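Local coordinates for oxalate biosynthetic component 1 (Burkholderia thailandensis, PDB 5IKY), which produces oxalate under quorum-sensing control as a bifunctional serine hydrolase of the alpha/beta-hydrolase fold with an additional lyase activity, at residues G937-T940 / A941-D945. Sequence-based numbering, arbitrary orientation.
Sequences GIAT and AQQLD
Gln943 grips the carbonyl of Ala939 twice, one turn back along the same helix. Its backbone N gives the usual i to i-4 bond to Ala939 O (3.1 Å), while its NE2 donates to Ala939 O at 3.1 Å from the opposite face, well above the carbonyl plane. CG lies beside the backbone N (chi1 -77°), and the extended chain (chi2 171°) brings NE2 to Ala939 O, which lies within 13° of the amide plane. Asn855 OD1 takes a second hydrogen bond from NE2 and Ser869 N donates one to OE1, so the amide is held at both ends. Gln942 makes a looser version: its backbone N bonds to Ile938 O at 3.3 Å, and its NE2 adds a weak bond to Ile938 O (3.4 Å); NE2 is held more firmly by Asp979 O, and OE1 by His981 N. Ala941 N to Gly937 O (3.0 Å) completes the first turn of helix 937-955, which begins one residue after strand 929-935, a junction consistent with the nucleophile elbow of the alpha/beta-hydrolase fold. On the sheet side, Ile938 and Ala941 both pack on Leu971. Leu944 CG lies 3.2 Å from Thr940 O, its side chain against Tyr876, and Ala939 CB rests near Arg856 and Leu859.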
ATOM      1  N   GLY A 937     -15.376  23.154   2.557  1.00 90.06           N
ATOM      2  CA  GLY A 937     -16.487  23.616   3.369  1.00 80.86           C
ATOM      3  C   GLY A 937     -16.135  23.755   4.837  1.00 73.36           C
ATOM      4  O   GLY A 937     -16.581  24.687   5.506  1.00 66.66           O
ATOM      5  N   ILE A 938     -15.327  22.827   5.341  1.00 61.11           N
ATOM      6  CA  ILE A 938     -14.919  22.857   6.739  1.00 70.06           C
ATOM      7  C   ILE A 938     -14.035  24.076   7.020  1.00 79.50           C
ATOM      8  O   ILE A 938     -14.013  24.596   8.137  1.00 83.37           O
ATOM      9  CB  ILE A 938     -14.179  21.554   7.141  1.00 84.06           C
ATOM     10  CG1 ILE A 938     -13.895  21.532   8.644  1.00 75.83           C
ATOM     11  CG2 ILE A 938     -12.896  21.384   6.339  1.00 84.63           C
ATOM     12  CD1 ILE A 938     -15.131  21.701   9.497  1.00 68.09           C
ATOM     13  N   ALA A 939     -13.327  24.543   5.996  1.00 65.10           N
ATOM     14  CA  ALA A 939     -12.477  25.722   6.127  1.00 70.38           C
ATOM     15  C   ALA A 939     -13.320  26.989   6.211  1.00 79.51           C
ATOM     16  O   ALA A 939     -13.080  27.853   7.055  1.00 76.70           O
ATOM     17  CB  ALA A 939     -11.505  25.810   4.963  1.00 60.76           C
ATOM     18  N   THR A 940     -14.305  27.089   5.324  1.00 67.89           N
ATOM     19  CA  THR A 940     -15.212  28.231   5.300  1.00 73.29           C
ATOM     20  C   THR A 940     -15.956  28.338   6.627  1.00 81.01           C
ATOM     21  O   THR A 940     -16.177  29.435   7.141  1.00 93.62           O
ATOM     22  CB  THR A 940     -16.225  28.120   4.138  1.00 85.15           C
ATOM     23  OG1 THR A 940     -15.526  28.111   2.887  1.00 80.77           O
ATOM     24  CG2 THR A 940     -17.202  29.288   4.157  1.00 80.18           C
ATOM     25  N   ALA A 941     -16.322  27.187   7.182  1.00 84.49           N
ATOM     26  CA  ALA A 941     -17.051  27.126   8.444  1.00 81.46           C
ATOM     27  C   ALA A 941     -16.242  27.701   9.602  1.00 81.33           C
ATOM     28  O   ALA A 941     -16.741  28.525  10.367  1.00 89.90           O
ATOM     29  CB  ALA A 941     -17.448  25.695   8.745  1.00 66.28           C
ATOM     30  N   GLN A 942     -14.994  27.262   9.731  1.00 88.22           N
ATOM     31  CA  GLN A 942     -14.133  27.723  10.814  1.00 80.89           C
ATOM     32  C   GLN A 942     -13.794  29.203  10.670  1.00 77.44           C
ATOM     33  O   GLN A 942     -13.465  29.869  11.652  1.00 77.96           O
ATOM     34  CB  GLN A 942     -12.852  26.892  10.873  1.00 78.57           C
ATOM     35  CG  GLN A 942     -12.966  25.654  11.747  1.00 75.79           C
ATOM     36  CD  GLN A 942     -11.789  24.717  11.583  1.00 75.90           C
ATOM     37  OE1 GLN A 942     -11.241  24.211  12.563  1.00 87.20           O
ATOM     38  NE2 GLN A 942     -11.398  24.474  10.337  1.00 72.56           N
ATOM     39  N   GLN A 943     -13.876  29.716   9.447  1.00 76.77           N
ATOM     40  CA  GLN A 943     -13.665  31.139   9.216  1.00 76.96           C
ATOM     41  C   GLN A 943     -14.881  31.941   9.674  1.00 78.77           C
ATOM     42  O   GLN A 943     -14.767  33.126   9.985  1.00 76.98           O
ATOM     43  CB  GLN A 943     -13.365  31.410   7.741  1.00 68.65           C
ATOM     44  CG  GLN A 943     -11.944  31.049   7.336  1.00 75.17           C
ATOM     45  CD  GLN A 943     -11.726  31.107   5.838  1.00 80.62           C
ATOM     46  OE1 GLN A 943     -11.480  32.174   5.276  1.00 76.53           O
ATOM     47  NE2 GLN A 943     -11.808  29.955   5.183  1.00 86.98           N
ATOM     48  N   LEU A 944     -16.042  31.291   9.719  1.00 74.10           N
ATOM     49  CA  LEU A 944     -17.242  31.929  10.253  1.00 87.69           C
ATOM     50  C   LEU A 944     -17.139  32.033  11.770  1.00 89.92           C
ATOM     51  O   LEU A 944     -17.581  33.015  12.369  1.00 90.64           O
ATOM     52  CB  LEU A 944     -18.506  31.156   9.869  1.00 86.17           C
ATOM     53  CG  LEU A 944     -18.789  30.876   8.392  1.00 88.81           C
ATOM     54  CD1 LEU A 944     -20.227  30.404   8.207  1.00 74.54           C
ATOM     55  CD2 LEU A 944     -18.501  32.092   7.529  1.00 90.46           C
ATOM     56  N   ASP A 945     -16.556  31.007  12.381  1.00 86.72           N
ATOM     57  CA  ASP A 945     -16.361  30.971  13.826  1.00 88.78           C
ATOM     58  C   ASP A 945     -15.397  32.067  14.266  1.00 95.95           C
ATOM     59  O   ASP A 945     -15.604  32.714  15.294  1.00102.19           O
ATOM     60  CB  ASP A 945     -15.837  29.600  14.258  1.00 89.46           C
ATOM     61  CG  ASP A 945     -16.750  28.466  13.832  1.00111.83           C
ATOM     62  OD1 ASP A 945     -17.767  28.738  13.160  1.00130.94           O
ATOM     63  OD2 ASP A 945     -16.443  27.299  14.155  1.00110.19           O
TER